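Local atomic coordinates of putative thioesterase (Syntrophus aciditrophicus SB, PDB entry 3HDU), a protein that probably hydrolyses thioesters and has the hotdog fold of the thioesterase superfamily, although its own substrate is not established. Residues Leu44-Arg49 and Arg117-Thr122; Val132-Thr137 and Ser151-Leu156. One frame throughout, in Å; residues are numbered along the deposited sequence.

Contact 1: Leu44-Arg49 and Arg117-Thr122; sequences LSFEMR and REFVCT
Opposite first torsions bring the rings of Phe46 and Phe119 together: CG of Phe46 lies anti to its carbonyl carbon (chi1 -62°), whereas CG of Phe119 sits between N and C (chi1 53°), which swings its ring over the neighbouring strand. The two strands are antiparallel neighbours in the hotdog-fold sheet. Phe46 CB rests over one face of the Phe119 ring, 3.7 Å from the centroid, a CH-pi contact; the rings are near parallel but slid apart, barely overlapping. CG of Met48, modelled as selenomethionine, meets the edge of the Phe119 ring, and Cys121 CB that of Phe46. Leu44, Phe46, Phe119 and Cys121 share the face turned to helix 58-85, where Leu44 and Cys121 touch Thr73; Met48 reaches Tyr62 of that helix. Leu44 exchanges two backbone hydrogen bonds with Cys121, and Phe46 two with Phe119. On the other face Glu47 and Glu118 lie side by side, carboxylates stacked, with Glu47 OE1 4.4 Å from Glu118 OE2. The extended Arg117 chain offers NE to Glu47 OE2 at 3.5 Å, a weak hydrogen bond within a salt bridge that probably eases this crowding of negative charge. A leucine in place of Arg117 would probably leave Glu47 without this positive mate beside Glu118. At the strand end Met48 N donates to Arg117 O at 2.8 Å, while Met48 O stands 3.0 Å above the plane of the Arg117 guanidinium, over its centre.

Contact 2: Val132-Thr137 and Ser151-Leu156; sequences VAVIRT and SVSYIL
This is the backbone ladder of an antiparallel beta hairpin, formed where strand 132-141 begins and strand 146-156 ends, inside the curved sheet that wraps the long helix 58-85 of the hotdog fold. Main-chain atoms do most of the holding. Ala133 and Tyr154 form one hydrogen-bonded pair, each N 2.9 Å from the other's O; Ile135 and Val152 form the next, with Ile135 N 2.8 Å from Val152 O. All four bonds are nearly straight. Between them, at the non-hydrogen-bonded pair Val134-Ser153, a CA-H...O contact runs from Ser153 CA to Ala133 O at 3.4 Å.

Side chains alternate between two faces. Ala133, Ile135, Val152 and Tyr154 face the helix, where Ala133 meets Phe82, Val152 meets Ala74 and Tyr154 meets Ala78; the Tyr154 hydroxyl reaches on to a hydrogen bond with Asp71 O. In Ile135 a bent second torsion (chi2 82°) turns CD1 back toward the residue's own N, 3.8 Å from Val152 O across the strands.

On the reverse face Val132 and Ile155 lie side by side, pointing the same way; their CG2 methyls, each anti to its carbonyl carbon, are the branches that meet, at 3.8 Å. Leu146 of a second subunit packs on both residues, so this methyl pair belongs to a subunit interface. Further along, Val134 CG2 meets Ser153 OG at 3.7 Å, a methyl-hydroxyl contact.

Among the modelled side chains direct contact between the strands is thus sparse: their pairing rests chiefly on main-chain hydrogen bonds, while Ala133, Ile135 and Val152 are turned to the helix side, and Val132 and Ile155 meet another subunit on the other.

Contact 1 and contact 2 lie in one antiparallel sheet, their centres 20 Å apart and on opposite sides of the chain's centre. They follow one another in sequence: contact 1 closes at Thr122, before contact 2 opens at Val132. Strands 118-128 and 132-141 are neighbours in the sheet and join the two pairings, which meet where Thr122 O approaches Thr137 CB at 3.7 Å. Contact 1 ties strand 41-48, from before helix 58-85, to the later strands, whereas contact 2 belongs to a local hairpin. Both place residues against overlapping parts of that helix, contact 2 reaching further toward its C-terminal end, consistent with the single sheet wrapped round a central helix that defines the hotdog fold.

Contact 1: Leu44-Arg49 and Arg117-Thr122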
ATOM      1  N   LEU A  44     -12.704  -0.676 -22.623  1.00 71.66           N
ATOM      2  CA  LEU A  44     -11.983  -0.119 -23.770  1.00 71.63           C
ATOM      3  C   LEU A  44     -11.082  -1.182 -24.389  1.00 71.69           C
ATOM      4  O   LEU A  44     -10.505  -1.998 -23.669  1.00 71.86           O
ATOM      5  CB  LEU A  44     -11.123   1.071 -23.338  1.00 71.52           C
ATOM      6  CG  LEU A  44     -11.821   2.312 -22.776  1.00 71.46           C
ATOM      7  CD1 LEU A  44     -10.777   3.324 -22.365  1.00 71.22           C
ATOM      8  CD2 LEU A  44     -12.776   2.928 -23.790  1.00 71.33           C
ATOM      9  N   SER A  45     -10.995  -1.187 -25.719  1.00 72.00           N
ATOM     10  CA  SER A  45     -10.090  -2.073 -26.463  1.00 72.10           C
ATOM     11  C   SER A  45      -9.055  -1.175 -27.128  1.00 72.23           C
ATOM     12  O   SER A  45      -9.387  -0.091 -27.615  1.00 72.17           O
ATOM     13  CB  SER A  45     -10.830  -2.930 -27.483  1.00 71.93           C
ATOM     14  OG  SER A  45     -11.501  -2.135 -28.433  1.00 72.48           O
ATOM     15  N   PHE A  46      -7.804  -1.629 -27.121  1.00 72.67           N
ATOM     16  CA  PHE A  46      -6.672  -0.886 -27.663  1.00 72.81           C
ATOM     17  C   PHE A  46      -5.976  -1.687 -28.751  1.00 73.53           C
ATOM     18  O   PHE A  46      -6.060  -2.912 -28.757  1.00 73.10           O
ATOM     19  CB  PHE A  46      -5.685  -0.582 -26.545  1.00 72.39           C
ATOM     20  CG  PHE A  46      -6.252   0.280 -25.452  1.00 72.34           C
ATOM     21  CD1 PHE A  46      -6.916  -0.293 -24.363  1.00 72.30           C
ATOM     22  CD2 PHE A  46      -6.131   1.672 -25.508  1.00 72.19           C
ATOM     23  CE1 PHE A  46      -7.452   0.514 -23.342  1.00 72.38           C
ATOM     24  CE2 PHE A  46      -6.660   2.486 -24.494  1.00 72.14           C
ATOM     25  CZ  PHE A  46      -7.321   1.909 -23.410  1.00 72.15           C
ATOM     26  N   GLU A  47      -5.298  -0.982 -29.660  1.00 74.60           N
ATOM     27  CA  GLU A  47      -4.551  -1.605 -30.759  1.00 75.63           C
ATOM     28  C   GLU A  47      -3.204  -0.911 -30.974  1.00 76.32           C
ATOM     29  O   GLU A  47      -3.163   0.284 -31.248  1.00 76.37           O
ATOM     30  CB  GLU A  47      -5.369  -1.569 -32.058  1.00 75.71           C
ATOM     31  CG  GLU A  47      -4.734  -2.340 -33.237  1.00 75.98           C
ATOM     32  CD  GLU A  47      -5.538  -2.279 -34.525  1.00 76.16           C
ATOM     33  OE1 GLU A  47      -6.749  -1.969 -34.489  1.00 76.97           O
ATOM     34  OE2 GLU A  47      -4.945  -2.548 -35.589  1.00 75.97           O
HETATM   35  N   MSE A  48      -2.116  -1.676 -30.846  1.00 77.37           N
HETATM   36  CA  MSE A  48      -0.762  -1.196 -31.123  1.00 78.35           C
HETATM   37  C   MSE A  48      -0.604  -1.156 -32.639  1.00 77.75           C
HETATM   38  O   MSE A  48      -0.594  -2.202 -33.272  1.00 77.63           O
HETATM   39  CB  MSE A  48       0.290  -2.172 -30.570  1.00 79.93           C
HETATM   40  CG  MSE A  48       0.360  -2.266 -29.080  1.00 81.15           C
HETATM   41 SE   MSE A  48       1.289  -0.759 -28.355  0.75 83.73          SE
HETATM   42  CE  MSE A  48       3.086  -1.114 -28.950  1.00 82.99           C
ATOM     43  N   ARG A  49      -0.494   0.037 -33.219  1.00 77.23           N
ATOM     44  CA  ARG A  49      -0.314   0.173 -34.681  1.00 77.02           C
ATOM     45  C   ARG A  49       1.121  -0.161 -35.081  1.00 76.62           C
ATOM     46  O   ARG A  49       1.346  -0.730 -36.147  1.00 76.77           O
ATOM     47  CB  ARG A  49      -0.747   1.548 -35.176  1.00 77.23           C
ATOM     48  CG  ARG A  49      -2.179   1.841 -34.784  1.00 77.46           C
ATOM     49  CD  ARG A  49      -2.775   2.977 -35.547  1.00 77.68           C
ATOM     50  NE  ARG A  49      -4.058   3.350 -34.957  1.00 77.83           N
ATOM     51  CZ  ARG A  49      -5.229   2.741 -35.166  1.00 77.79           C
ATOM     52  NH1 ARG A  49      -5.347   1.635 -35.911  1.00 77.80           N
ATOM     53  NH2 ARG A  49      -6.304   3.242 -34.562  1.00 77.74           N
ATOM     54  N   ARG A 117      -0.588  -7.218 -29.930  1.00 82.40           N
ATOM     55  CA  ARG A 117      -1.055  -6.078 -30.722  1.00 81.97           C
ATOM     56  C   ARG A 117      -2.312  -5.441 -30.122  1.00 81.85           C
ATOM     57  O   ARG A 117      -2.328  -4.239 -29.854  1.00 81.80           O
ATOM     58  CB  ARG A 117      -1.325  -6.471 -32.174  1.00 81.69           C
ATOM     59  CG  ARG A 117      -1.489  -5.258 -33.064  1.00 81.54           C
ATOM     60  CD  ARG A 117      -1.818  -5.626 -34.446  1.00 81.27           C
ATOM     61  NE  ARG A 117      -2.054  -4.441 -35.282  1.00 81.19           N
ATOM     62  CZ  ARG A 117      -1.119  -3.696 -35.889  1.00 81.14           C
ATOM     63  NH1 ARG A 117       0.190  -3.957 -35.768  1.00 81.20           N
ATOM     64  NH2 ARG A 117      -1.500  -2.650 -36.626  1.00 81.13           N
ATOM     65  N   GLU A 118      -3.356  -6.254 -29.951  1.00 81.87           N
ATOM     66  CA  GLU A 118      -4.639  -5.806 -29.413  1.00 82.01           C
ATOM     67  C   GLU A 118      -4.810  -6.282 -27.975  1.00 81.54           C
ATOM     68  O   GLU A 118      -4.578  -7.454 -27.678  1.00 82.14           O
ATOM     69  CB  GLU A 118      -5.808  -6.293 -30.288  1.00 82.20           C
ATOM     70  CG  GLU A 118      -5.809  -5.685 -31.698  1.00 82.52           C
ATOM     71  CD  GLU A 118      -6.976  -6.140 -32.582  1.00 82.76           C
ATOM     72  OE1 GLU A 118      -8.118  -6.261 -32.086  1.00 83.35           O
ATOM     73  OE2 GLU A 118      -6.754  -6.355 -33.793  1.00 82.95           O
ATOM     74  N   PHE A 119      -5.176  -5.355 -27.090  1.00 80.97           N
ATOM     75  CA  PHE A 119      -5.464  -5.649 -25.678  1.00 80.58           C
ATOM     76  C   PHE A 119      -6.723  -4.890 -25.227  1.00 79.35           C
ATOM     77  O   PHE A 119      -7.017  -3.809 -25.739  1.00 79.15           O
ATOM     78  CB  PHE A 119      -4.252  -5.382 -24.769  1.00 81.08           C
ATOM     79  CG  PHE A 119      -3.665  -4.018 -24.904  1.00 81.23           C
ATOM     80  CD1 PHE A 119      -4.110  -2.972 -24.093  1.00 81.42           C
ATOM     81  CD2 PHE A 119      -2.634  -3.776 -25.815  1.00 81.55           C
ATOM     82  CE1 PHE A 119      -3.546  -1.691 -24.199  1.00 81.47           C
ATOM     83  CE2 PHE A 119      -2.065  -2.495 -25.935  1.00 81.56           C
ATOM     84  CZ  PHE A 119      -2.529  -1.449 -25.125  1.00 81.40           C
ATOM     85  N   VAL A 120      -7.465  -5.496 -24.297  1.00 78.00           N
ATOM     86  CA  VAL A 120      -8.735  -4.965 -23.779  1.00 77.03           C
ATOM     87  C   VAL A 120      -8.604  -4.709 -22.279  1.00 75.95           C
ATOM     88  O   VAL A 120      -7.967  -5.490 -21.568  1.00 75.77           O
ATOM     89  CB  VAL A 120      -9.946  -5.909 -24.108  1.00 77.12           C
ATOM     90  CG1 VAL A 120      -9.716  -7.325 -23.596  1.00 77.24           C
ATOM     91  CG2 VAL A 120     -11.256  -5.348 -23.554  1.00 77.11           C
ATOM     92  N   CYS A 121      -9.197  -3.605 -21.825  1.00 75.09           N
ATOM     93  CA  CYS A 121      -9.167  -3.182 -20.424  1.00 74.52           C
ATOM     94  C   CYS A 121     -10.586  -2.870 -19.952  1.00 74.31           C
ATOM     95  O   CYS A 121     -11.286  -2.096 -20.605  1.00 74.30           O
ATOM     96  CB  CYS A 121      -8.284  -1.949 -20.287  1.00 74.58           C
ATOM     97  SG  CYS A 121      -8.027  -1.390 -18.597  1.00 74.85           S
ATOM     98  N   THR A 122     -11.002  -3.498 -18.846  1.00 74.19           N
ATOM     99  CA  THR A 122     -12.320  -3.301 -18.225  1.00 73.90           C
ATOM    100  C   THR A 122     -12.119  -2.541 -16.906  1.00 74.07           C
ATOM    101  O   THR A 122     -11.313  -2.964 -16.089  1.00 73.66           O
ATOM    102  CB  THR A 122     -13.009  -4.652 -17.926  1.00 73.80           C
ATOM    103  OG1 THR A 122     -13.163  -5.404 -19.138  1.00 73.87           O
ATOM    104  CG2 THR A 122     -14.385  -4.443 -17.298  1.00 73.82           C
TER

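Contact 2: Val132-Thr137 and Ser151-Leu156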
ATOM      1  N   VAL A 132     -14.107  12.021  -4.977  1.00 72.16           N
ATOM      2  CA  VAL A 132     -13.171  10.948  -5.361  1.00 71.02           C
ATOM      3  C   VAL A 132     -13.894   9.736  -5.953  1.00 70.43           C
ATOM      4  O   VAL A 132     -14.906   9.306  -5.414  1.00 70.51           O
ATOM      5  CB  VAL A 132     -12.333  10.474  -4.137  1.00 70.74           C
ATOM      6  CG1 VAL A 132     -11.320   9.394  -4.539  1.00 70.30           C
ATOM      7  CG2 VAL A 132     -11.616  11.651  -3.489  1.00 70.27           C
ATOM      8  N   ALA A 133     -13.355   9.210  -7.057  1.00 69.98           N
ATOM      9  CA  ALA A 133     -13.854   8.010  -7.738  1.00 70.08           C
ATOM     10  C   ALA A 133     -12.720   6.984  -7.746  1.00 70.29           C
ATOM     11  O   ALA A 133     -11.668   7.248  -8.333  1.00 70.39           O
ATOM     12  CB  ALA A 133     -14.263   8.338  -9.160  1.00 69.83           C
ATOM     13  N   VAL A 134     -12.919   5.848  -7.072  1.00 70.45           N
ATOM     14  CA  VAL A 134     -11.924   4.763  -7.006  1.00 70.35           C
ATOM     15  C   VAL A 134     -12.342   3.697  -8.014  1.00 70.34           C
ATOM     16  O   VAL A 134     -13.463   3.183  -7.938  1.00 70.24           O
ATOM     17  CB  VAL A 134     -11.826   4.168  -5.577  1.00 70.39           C
ATOM     18  CG1 VAL A 134     -10.871   2.978  -5.529  1.00 70.04           C
ATOM     19  CG2 VAL A 134     -11.369   5.241  -4.605  1.00 70.25           C
ATOM     20  N   ILE A 135     -11.443   3.384  -8.953  1.00 70.40           N
ATOM     21  CA  ILE A 135     -11.688   2.402 -10.018  1.00 70.36           C
ATOM     22  C   ILE A 135     -10.691   1.243  -9.929  1.00 70.20           C
ATOM     23  O   ILE A 135      -9.494   1.466  -9.702  1.00 70.11           O
ATOM     24  CB  ILE A 135     -11.572   3.045 -11.440  1.00 70.39           C
ATOM     25  CG1 ILE A 135     -12.632   4.136 -11.652  1.00 70.59           C
ATOM     26  CG2 ILE A 135     -11.722   1.993 -12.543  1.00 70.41           C
ATOM     27  CD1 ILE A 135     -12.277   5.470 -11.065  1.00 71.01           C
ATOM     28  N   ARG A 136     -11.203   0.023 -10.099  1.00 69.42           N
ATOM     29  CA  ARG A 136     -10.392  -1.194 -10.173  1.00 69.40           C
ATOM     30  C   ARG A 136     -10.434  -1.611 -11.648  1.00 69.25           C
ATOM     31  O   ARG A 136     -11.514  -1.641 -12.245  1.00 69.07           O
ATOM     32  CB  ARG A 136     -10.955  -2.294  -9.265  1.00 68.69           C
ATOM     33  N   THR A 137      -9.271  -1.899 -12.240  1.00 69.48           N
ATOM     34  CA  THR A 137      -9.179  -2.306 -13.653  1.00 69.44           C
ATOM     35  C   THR A 137      -8.494  -3.651 -13.864  1.00 69.60           C
ATOM     36  O   THR A 137      -7.686  -4.081 -13.044  1.00 70.13           O
ATOM     37  CB  THR A 137      -8.434  -1.258 -14.504  1.00 69.46           C
ATOM     38  OG1 THR A 137      -7.117  -1.064 -13.981  1.00 69.91           O
ATOM     39  CG2 THR A 137      -9.181   0.055 -14.503  1.00 69.12           C
ATOM     40  N   SER A 151      -5.408  -0.131  -9.813  1.00 69.92           N
ATOM     41  CA  SER A 151      -6.247   0.610  -8.865  1.00 70.21           C
ATOM     42  C   SER A 151      -5.949   2.069  -9.189  1.00 70.34           C
ATOM     43  O   SER A 151      -4.784   2.493  -9.105  1.00 70.70           O
ATOM     44  CB  SER A 151      -5.894   0.315  -7.414  1.00 70.41           C
ATOM     45  OG  SER A 151      -6.110  -1.050  -7.112  1.00 71.26           O
ATOM     46  N   VAL A 152      -6.974   2.813  -9.595  1.00 70.01           N
ATOM     47  CA  VAL A 152      -6.822   4.209  -9.991  1.00 70.34           C
ATOM     48  C   VAL A 152      -7.839   5.090  -9.263  1.00 70.76           C
ATOM     49  O   VAL A 152      -9.016   4.732  -9.185  1.00 71.55           O
ATOM     50  CB  VAL A 152      -7.016   4.375 -11.519  1.00 69.96           C
ATOM     51  CG1 VAL A 152      -6.674   5.804 -11.961  1.00 69.34           C
ATOM     52  CG2 VAL A 152      -6.164   3.366 -12.293  1.00 69.51           C
ATOM     53  N   SER A 153      -7.376   6.223  -8.735  1.00 71.11           N
ATOM     54  CA  SER A 153      -8.228   7.219  -8.079  1.00 71.47           C
ATOM     55  C   SER A 153      -8.271   8.478  -8.938  1.00 71.69           C
ATOM     56  O   SER A 153      -7.214   9.015  -9.284  1.00 71.76           O
ATOM     57  CB  SER A 153      -7.718   7.573  -6.681  1.00 71.80           C
ATOM     58  OG  SER A 153      -8.185   6.637  -5.723  1.00 72.53           O
ATOM     59  N   TYR A 154      -9.488   8.909  -9.293  1.00 71.48           N
ATOM     60  CA  TYR A 154      -9.748  10.155 -10.028  1.00 71.28           C
ATOM     61  C   TYR A 154     -10.463  11.159  -9.127  1.00 71.59           C
ATOM     62  O   TYR A 154     -11.286  10.771  -8.293  1.00 71.06           O
ATOM     63  CB  TYR A 154     -10.584   9.903 -11.291  1.00 71.21           C
ATOM     64  CG  TYR A 154      -9.742   9.689 -12.517  1.00 71.02           C
ATOM     65  CD1 TYR A 154      -9.255   8.423 -12.843  1.00 70.83           C
ATOM     66  CD2 TYR A 154      -9.400  10.769 -13.342  1.00 70.80           C
ATOM     67  CE1 TYR A 154      -8.456   8.229 -13.975  1.00 71.10           C
ATOM     68  CE2 TYR A 154      -8.596  10.588 -14.475  1.00 71.02           C
ATOM     69  CZ  TYR A 154      -8.131   9.315 -14.788  1.00 71.12           C
ATOM     70  OH  TYR A 154      -7.345   9.123 -15.896  1.00 71.27           O
ATOM     71  N   ILE A 155     -10.123  12.441  -9.292  1.00 71.99           N
ATOM     72  CA  ILE A 155     -10.771  13.539  -8.565  1.00 72.17           C
ATOM     73  C   ILE A 155     -11.204  14.649  -9.520  1.00 72.70           C
ATOM     74  O   ILE A 155     -10.645  14.787 -10.608  1.00 72.40           O
ATOM     75  CB  ILE A 155      -9.871  14.131  -7.446  1.00 72.19           C
ATOM     76  CG1 ILE A 155      -8.569  14.739  -7.999  1.00 72.29           C
ATOM     77  CG2 ILE A 155      -9.543  13.056  -6.410  1.00 72.30           C
ATOM     78  CD1 ILE A 155      -7.723  15.410  -6.935  1.00 72.32           C
ATOM     79  N   LEU A 156     -12.204  15.425  -9.098  1.00 73.77           N
ATOM     80  CA  LEU A 156     -12.671  16.591  -9.850  1.00 74.45           C
ATOM     81  C   LEU A 156     -11.829  17.757  -9.341  1.00 74.81           C
ATOM     82  O   LEU A 156     -11.925  18.112  -8.165  1.00 74.58           O
ATOM     83  CB  LEU A 156     -14.163  16.841  -9.622  1.00 74.67           C
ATOM     84  CG  LEU A 156     -15.104  15.728 -10.095  1.00 74.94           C
ATOM     85  CD1 LEU A 156     -16.533  16.031  -9.661  1.00 75.14           C
ATOM     86  CD2 LEU A 156     -15.026  15.524 -11.612  1.00 74.72           C
TER